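Ribosomal processing cysteine protease Prp (Streptococcus mutans, PDB 2G0I) is probably a cysteine protease of the Prp family, whose members are linked to ribosome biogenesis through processing of a ribosomal protein. Local coordinates at residues V89-D94 with G99-D104; E48-T53 with E121-G126. All blocks are in the same frame, centred on the assembly; numbering follows the deposited sequence.

Interaction 1 (V89-D94 with G99-D104); sequences VSLQMD and GYMKID
M93 and M101, both selenomethionines, lie side by side and point the same way from neighbouring strands, with M93 CG 3.7 Å from M101 CG. They belong to a β-hairpin whose strands, 90-94 and 100-104, run antiparallel at the edge of the mixed sheet. L91 continues the apolar row. Its CD1 methyl touches two side chains of strand 100-104, 3.8 Å from M101 CG and 3.9 Å from I103 CG1. CG of L91 stands anti to the backbone N (chi1 170°), and the chi2 rotation turns its CD1 branch toward strand 100-104. V89 closes the row, its CG2 resting against I103 CG2. Helix 61-84 packs on this face: L81 meets V89, S74 meets M101, and L77 and V78 meet I103.

Between the strands the backbone bonds come in pairs. Q92 and K102 bond in both directions, and so do D94 and Y100. At the S90 and D104 pair, D104 N bonds to S90 O, while the return bond from S90 N to D104 O is weak. CA-H...O contacts fill in between; M101 CA, for example, is 3.2 Å from Q92 O.

The other face is more polar. Q92 CG comes to the edge of the Y100 ring, near its plane. The D94 carboxylate is turned only 17° from that ring plane, with OD1 3.5 Å from Y100 CB. D104 turns its OD1 to the hydroxyl of S106. A water hydrogen-bonds to S90 OG and donates a hydrogen bond to K102 O, at 2.9 Å from that oxygen.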
ATOM      1  N   VAL B  89      10.455 -12.762   3.924  1.00 25.28           N
ATOM      2  CA  VAL B  89      10.809 -12.066   5.135  1.00 23.07           C
ATOM      3  C   VAL B  89      10.615 -12.987   6.323  1.00 20.83           C
ATOM      4  O   VAL B  89       9.903 -14.005   6.242  1.00 19.40           O
ATOM      5  CB  VAL B  89      10.037 -10.697   5.256  1.00 24.80           C
ATOM      6  CG1 VAL B  89      10.151  -9.953   3.943  1.00 26.83           C
ATOM      7  CG2 VAL B  89       8.556 -10.893   5.630  1.00 23.26           C
ATOM      8  N   SER B  90      11.259 -12.617   7.421  1.00 16.71           N
ATOM      9  CA  SER B  90      10.915 -13.146   8.694  1.00 14.65           C
ATOM     10  C   SER B  90       9.785 -12.228   9.183  1.00 16.24           C
ATOM     11  O   SER B  90       9.877 -10.999   9.078  1.00 14.70           O
ATOM     12  CB  SER B  90      12.138 -13.064   9.588  1.00 16.46           C
ATOM     13  OG  SER B  90      11.807 -13.303  10.928  1.00 17.67           O
ATOM     14  N   LEU B  91       8.726 -12.828   9.708  1.00 14.43           N
ATOM     15  CA  LEU B  91       7.535 -12.068  10.093  1.00 14.14           C
ATOM     16  C   LEU B  91       6.984 -12.699  11.345  1.00 14.74           C
ATOM     17  O   LEU B  91       6.686 -13.896  11.357  1.00 14.07           O
ATOM     18  CB  LEU B  91       6.470 -12.171   8.979  1.00 14.65           C
ATOM     19  CG  LEU B  91       5.085 -11.616   9.409  1.00 14.87           C
ATOM     20  CD1 LEU B  91       5.072 -10.092   9.632  1.00 15.81           C
ATOM     21  CD2 LEU B  91       4.007 -12.008   8.408  1.00 16.79           C
ATOM     22  N   GLN B  92       6.832 -11.902  12.398  1.00 13.89           N
ATOM     23  CA  GLN B  92       6.175 -12.361  13.637  1.00 17.59           C
ATOM     24  C   GLN B  92       4.901 -11.532  13.743  1.00 17.82           C
ATOM     25  O   GLN B  92       4.947 -10.312  13.575  1.00 12.35           O
ATOM     26  CB  GLN B  92       7.104 -12.082  14.814  1.00 21.62           C
ATOM     27  CG  GLN B  92       6.621 -12.625  16.136  1.00 26.67           C
ATOM     28  CD  GLN B  92       6.266 -14.116  16.039  1.00 31.12           C
ATOM     29  OE1 GLN B  92       7.154 -14.991  15.871  1.00 34.20           O
ATOM     30  NE2 GLN B  92       4.959 -14.415  16.128  1.00 31.03           N
HETATM   31  N   MSE B  93       3.767 -12.169  14.017  1.00 19.36           N
HETATM   32  CA  MSE B  93       2.511 -11.426  14.201  1.00 22.22           C
HETATM   33  C   MSE B  93       1.634 -12.044  15.285  1.00 23.40           C
HETATM   34  O   MSE B  93       1.494 -13.279  15.342  1.00 19.94           O
HETATM   35  CB  MSE B  93       1.670 -11.474  12.938  1.00 23.14           C
HETATM   36  CG  MSE B  93       2.131 -10.668  11.752  1.00 24.81           C
HETATM   37 SE   MSE B  93       0.747 -10.725  10.396  1.00 28.32          SE
HETATM   38  CE  MSE B  93      -0.616  -9.975  11.370  1.00 26.79           C
ATOM     39  N   ASP B  94       0.972 -11.192  16.069  1.00 25.47           N
ATOM     40  CA  ASP B  94      -0.100 -11.639  16.982  1.00 30.18           C
ATOM     41  C   ASP B  94      -1.205 -10.600  17.158  1.00 31.95           C
ATOM     42  O   ASP B  94      -1.046  -9.442  16.791  1.00 30.25           O
ATOM     43  CB  ASP B  94       0.438 -12.155  18.347  1.00 31.76           C
ATOM     44  CG  ASP B  94       1.012 -11.051  19.245  1.00 33.41           C
ATOM     45  OD1 ASP B  94       2.257 -10.994  19.425  1.00 34.45           O
ATOM     46  OD2 ASP B  94       0.237 -10.257  19.817  1.00 35.25           O
ATOM     47  N   GLY B  99      -2.309  -5.921  19.234  1.00 30.62           N
ATOM     48  CA  GLY B  99      -1.655  -6.428  18.028  1.00 25.15           C
ATOM     49  C   GLY B  99      -0.181  -6.100  18.009  1.00 22.88           C
ATOM     50  O   GLY B  99       0.239  -5.010  18.429  1.00 18.97           O
ATOM     51  N   TYR B 100       0.592  -7.045  17.478  1.00 18.31           N
ATOM     52  CA  TYR B 100       2.026  -6.905  17.278  1.00 17.26           C
ATOM     53  C   TYR B 100       2.406  -7.482  15.902  1.00 15.45           C
ATOM     54  O   TYR B 100       1.893  -8.539  15.476  1.00 13.54           O
ATOM     55  CB  TYR B 100       2.769  -7.659  18.383  1.00 16.87           C
ATOM     56  CG  TYR B 100       4.261  -7.676  18.227  1.00 17.60           C
ATOM     57  CD1 TYR B 100       5.021  -6.587  18.622  1.00 17.60           C
ATOM     58  CD2 TYR B 100       4.914  -8.767  17.637  1.00 19.16           C
ATOM     59  CE1 TYR B 100       6.389  -6.563  18.463  1.00 18.18           C
ATOM     60  CE2 TYR B 100       6.321  -8.759  17.460  1.00 20.04           C
ATOM     61  CZ  TYR B 100       7.045  -7.642  17.890  1.00 18.23           C
ATOM     62  OH  TYR B 100       8.414  -7.579  17.745  1.00 18.83           O
HETATM   63  N   MSE B 101       3.327  -6.801  15.220  1.00 16.99           N
HETATM   64  CA  MSE B 101       3.846  -7.286  13.964  1.00 18.66           C
HETATM   65  C   MSE B 101       5.285  -6.819  13.835  1.00 16.21           C
HETATM   66  O   MSE B 101       5.610  -5.680  14.153  1.00 16.17           O
HETATM   67  CB  MSE B 101       3.009  -6.743  12.820  1.00 19.21           C
HETATM   68  CG  MSE B 101       3.418  -7.210  11.464  1.00 27.30           C
HETATM   69 SE   MSE B 101       2.365  -6.280  10.046  1.00 36.13          SE
HETATM   70  CE  MSE B 101       0.665  -6.271  10.800  1.00 31.35           C
ATOM     71  N   LYS B 102       6.156  -7.710  13.398  1.00 14.12           N
ATOM     72  CA  LYS B 102       7.488  -7.281  13.101  1.00 13.72           C
ATOM     73  C   LYS B 102       7.933  -7.945  11.814  1.00 13.70           C
ATOM     74  O   LYS B 102       7.893  -9.192  11.699  1.00 13.27           O
ATOM     75  CB  LYS B 102       8.422  -7.607  14.261  1.00 17.08           C
ATOM     76  CG  LYS B 102       9.857  -7.138  13.960  1.00 19.43           C
ATOM     77  CD  LYS B 102      10.764  -7.252  15.179  1.00 21.31           C
ATOM     78  CE  LYS B 102      12.078  -6.586  14.854  1.00 22.78           C
ATOM     79  NZ  LYS B 102      13.000  -6.572  15.995  1.00 25.69           N
ATOM     80  N   ILE B 103       8.312  -7.119  10.844  1.00 13.15           N
ATOM     81  CA  ILE B 103       8.901  -7.592   9.579  1.00 15.01           C
ATOM     82  C   ILE B 103      10.381  -7.371   9.721  1.00 15.33           C
ATOM     83  O   ILE B 103      10.803  -6.248  10.004  1.00 16.15           O
ATOM     84  CB  ILE B 103       8.376  -6.783   8.384  1.00 16.34           C
ATOM     85  CG1 ILE B 103       6.851  -6.917   8.338  1.00 17.35           C
ATOM     86  CG2 ILE B 103       9.028  -7.249   7.047  1.00 17.13           C
ATOM     87  CD1 ILE B 103       6.133  -5.718   7.689  1.00 18.86           C
ATOM     88  N   ASP B 104      11.189  -8.423   9.550  1.00 14.19           N
ATOM     89  CA  ASP B 104      12.605  -8.269   9.870  1.00 15.66           C
ATOM     90  C   ASP B 104      13.437  -8.861   8.740  1.00 15.77           C
ATOM     91  O   ASP B 104      13.319 -10.049   8.457  1.00 19.29           O
ATOM     92  CB  ASP B 104      12.904  -8.923  11.198  1.00 17.47           C
ATOM     93  CG  ASP B 104      14.315  -8.604  11.718  1.00 20.75           C
ATOM     94  OD1 ASP B 104      15.152  -8.011  11.004  1.00 17.64           O
ATOM     95  OD2 ASP B 104      14.567  -8.951  12.884  1.00 23.58           O
TER
HETATM   96  O   HOH W   1      10.128 -10.946  12.228  1.00 27.71           O

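Interaction 2 (E48-T53 with E121-G126)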
ATOM      1  N   GLU B  48      15.909  -2.140   7.489  1.00 11.18           N
ATOM      2  CA  GLU B  48      16.109  -3.518   7.886  1.00 12.70           C
ATOM      3  C   GLU B  48      14.916  -4.136   8.584  1.00 12.05           C
ATOM      4  O   GLU B  48      14.676  -5.310   8.411  1.00 11.20           O
ATOM      5  CB  GLU B  48      17.351  -3.662   8.776  1.00 14.64           C
ATOM      6  CG  GLU B  48      18.640  -3.315   7.992  1.00 18.92           C
ATOM      7  CD  GLU B  48      19.817  -4.206   8.371  1.00 20.67           C
ATOM      8  OE1 GLU B  48      20.601  -4.566   7.473  1.00 23.10           O
ATOM      9  OE2 GLU B  48      19.933  -4.531   9.545  1.00 20.86           O
ATOM     10  N   SER B  49      14.189  -3.352   9.374  1.00 12.47           N
ATOM     11  CA  SER B  49      13.023  -3.887  10.076  1.00 12.40           C
ATOM     12  C   SER B  49      11.966  -2.846  10.395  1.00 12.33           C
ATOM     13  O   SER B  49      12.243  -1.656  10.486  1.00 10.66           O
ATOM     14  CB  SER B  49      13.436  -4.596  11.369  1.00 13.43           C
ATOM     15  OG  SER B  49      13.956  -3.669  12.326  1.00 15.69           O
ATOM     16  N   VAL B  50      10.747  -3.325  10.607  1.00 10.92           N
ATOM     17  CA  VAL B  50       9.685  -2.460  11.109  1.00  9.73           C
ATOM     18  C   VAL B  50       8.860  -3.265  12.088  1.00 11.63           C
ATOM     19  O   VAL B  50       8.568  -4.458  11.856  1.00 12.05           O
ATOM     20  CB  VAL B  50       8.833  -1.812   9.966  1.00 11.12           C
ATOM     21  CG1 VAL B  50       8.169  -2.896   9.144  1.00 11.19           C
ATOM     22  CG2 VAL B  50       7.740  -0.895  10.568  1.00 11.88           C
ATOM     23  N   GLU B  51       8.526  -2.616  13.200  1.00 12.10           N
ATOM     24  CA  GLU B  51       7.758  -3.232  14.244  1.00 14.48           C
ATOM     25  C   GLU B  51       6.526  -2.387  14.446  1.00 15.27           C
ATOM     26  O   GLU B  51       6.655  -1.179  14.601  1.00 12.75           O
ATOM     27  CB  GLU B  51       8.611  -3.343  15.509  1.00 16.07           C
ATOM     28  CG  GLU B  51       7.843  -3.829  16.725  1.00 20.98           C
ATOM     29  CD  GLU B  51       8.711  -3.876  17.994  1.00 24.86           C
ATOM     30  OE1 GLU B  51       9.949  -4.002  17.873  1.00 27.82           O
ATOM     31  OE2 GLU B  51       8.139  -3.797  19.102  1.00 26.91           O
ATOM     32  N   LEU B  52       5.337  -2.993  14.424  1.00 11.96           N
ATOM     33  CA  LEU B  52       4.115  -2.225  14.688  1.00 16.71           C
ATOM     34  C   LEU B  52       3.308  -2.786  15.831  1.00 14.78           C
ATOM     35  O   LEU B  52       3.194  -3.993  15.958  1.00 15.22           O
ATOM     36  CB  LEU B  52       3.222  -2.153  13.458  1.00 19.04           C
ATOM     37  CG  LEU B  52       3.852  -1.472  12.243  1.00 20.87           C
ATOM     38  CD1 LEU B  52       4.287  -2.564  11.302  1.00 24.80           C
ATOM     39  CD2 LEU B  52       2.901  -0.534  11.590  1.00 23.55           C
ATOM     40  N   THR B  53       2.705  -1.902  16.625  1.00 15.27           N
ATOM     41  CA  THR B  53       1.784  -2.354  17.679  1.00 17.85           C
ATOM     42  C   THR B  53       0.505  -1.540  17.602  1.00 19.02           C
ATOM     43  O   THR B  53       0.539  -0.416  17.131  1.00 15.04           O
ATOM     44  CB  THR B  53       2.430  -2.209  19.089  1.00 18.59           C
ATOM     45  OG1 THR B  53       2.729  -0.821  19.347  1.00 16.63           O
ATOM     46  CG2 THR B  53       3.728  -3.029  19.188  1.00 18.07           C
ATOM     47  N   GLU B 121      10.654   1.273   1.358  1.00 10.41           N
ATOM     48  CA  GLU B 121      10.576   2.751   1.435  1.00 10.30           C
ATOM     49  C   GLU B 121       9.175   3.229   1.108  1.00 11.87           C
ATOM     50  O   GLU B 121       8.698   4.197   1.709  1.00 10.92           O
ATOM     51  CB  GLU B 121      11.572   3.422   0.489  1.00 13.89           C
ATOM     52  CG  GLU B 121      13.031   3.148   0.904  1.00 14.35           C
ATOM     53  CD  GLU B 121      13.623   4.097   1.927  1.00 18.47           C
ATOM     54  OE1 GLU B 121      12.909   4.990   2.450  1.00 17.39           O
ATOM     55  OE2 GLU B 121      14.851   3.964   2.150  1.00 18.39           O
ATOM     56  N   ALA B 122       8.523   2.564   0.146  1.00  9.71           N
ATOM     57  CA  ALA B 122       7.104   2.904  -0.153  1.00 10.35           C
ATOM     58  C   ALA B 122       6.223   2.682   1.061  1.00 10.94           C
ATOM     59  O   ALA B 122       5.321   3.449   1.321  1.00 11.52           O
ATOM     60  CB  ALA B 122       6.609   2.078  -1.280  1.00 10.38           C
ATOM     61  N   PHE B 123       6.463   1.596   1.775  1.00 11.78           N
ATOM     62  CA  PHE B 123       5.737   1.324   3.025  1.00 10.57           C
ATOM     63  C   PHE B 123       6.019   2.391   4.060  1.00 11.59           C
ATOM     64  O   PHE B 123       5.091   2.892   4.700  1.00 10.77           O
ATOM     65  CB  PHE B 123       6.082  -0.071   3.570  1.00 11.48           C
ATOM     66  CG  PHE B 123       5.423  -0.376   4.876  1.00 12.48           C
ATOM     67  CD1 PHE B 123       4.010  -0.507   4.944  1.00 10.29           C
ATOM     68  CD2 PHE B 123       6.191  -0.515   6.030  1.00 12.29           C
ATOM     69  CE1 PHE B 123       3.384  -0.794   6.155  1.00 12.31           C
ATOM     70  CE2 PHE B 123       5.576  -0.814   7.278  1.00 11.93           C
ATOM     71  CZ  PHE B 123       4.179  -0.936   7.329  1.00 11.85           C
ATOM     72  N   LEU B 124       7.290   2.718   4.258  1.00 10.56           N
ATOM     73  CA  LEU B 124       7.625   3.817   5.188  1.00 11.97           C
ATOM     74  C   LEU B 124       6.931   5.116   4.768  1.00 11.33           C
ATOM     75  O   LEU B 124       6.452   5.892   5.603  1.00 11.45           O
ATOM     76  CB  LEU B 124       9.155   4.016   5.237  1.00 11.01           C
ATOM     77  CG  LEU B 124       9.683   5.262   5.975  1.00 12.26           C
ATOM     78  CD1 LEU B 124       9.295   5.165   7.413  1.00 11.26           C
ATOM     79  CD2 LEU B 124      11.188   5.381   5.760  1.00 13.69           C
ATOM     80  N   LEU B 125       6.911   5.382   3.467  1.00 12.02           N
ATOM     81  CA  LEU B 125       6.255   6.609   2.958  1.00 11.73           C
ATOM     82  C   LEU B 125       4.766   6.588   3.341  1.00 11.38           C
ATOM     83  O   LEU B 125       4.233   7.579   3.828  1.00 11.53           O
ATOM     84  CB  LEU B 125       6.430   6.729   1.437  1.00 13.95           C
ATOM     85  CG  LEU B 125       5.839   8.014   0.816  1.00 16.05           C
ATOM     86  CD1 LEU B 125       6.523   9.303   1.370  1.00 16.33           C
ATOM     87  CD2 LEU B 125       5.961   7.959  -0.685  1.00 12.72           C
ATOM     88  N   GLY B 126       4.106   5.456   3.156  1.00 10.20           N
ATOM     89  CA  GLY B 126       2.662   5.363   3.514  1.00 12.06           C
ATOM     90  C   GLY B 126       2.361   5.529   4.993  1.00 13.66           C
ATOM     91  O   GLY B 126       1.394   6.257   5.384  1.00 12.04           O
TER
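Strand 48-53 and helix segment 121-126 face each other across a buried layer, with V50 CA and L124 CA 8.9 Å apart and no hydrogen bond between the two segments. Side chains fill the gap, and F123 carries the helix side of it. Its CG is anti to the backbone N (chi1 177°), which sends the ring out from the helix toward the strand. The ring meets V50 through one corner, CE2. V50 CG1 is 3.8 Å from F123 CE2 and approaches obliquely. V50 CG2 is nearly as close, 3.9 Å from F123 CE2, but lies at the ring edge and in its plane. Both methyls of the valine therefore touch the same ring carbon. L52 reaches the next corner more loosely, with CD1 4.3 Å from F123 CZ, again at the edge.

Helix 61-84 supplies further packing: L73, S74 and L77 touch F123, and V70 touches L52. V50 also packs on I103 and F40, from the strands that flank its own in the sheet. On another side of the helix, A122 and L125 pack on L119 and V83 of the second subunit. F123 set against V50 and L52, alternate residues of the strand, joins the helix layer to the sheet of a two-layer α/β sandwich.

In the fold
The centres of the two interactions lie about 11 Å apart, and both reach the same mixed sheet. Strand 100-104 of interaction 1 is the direct neighbour of strand 46-53 of interaction 2. Backbone bonds join them, M101 O to L52 N and I103 N to V50 O. Along the chain, strand 46-53 comes first, then helix 61-84, the hairpin and helix 114-133. Interaction 1 thus falls wholly between the two halves of interaction 2. The hairpin extends the sheet to one edge, while the later helix covers its middle. Helix 61-84 touches both contacts, with S74 and L77 packing on each, so one apolar core runs beneath hairpin and central strand.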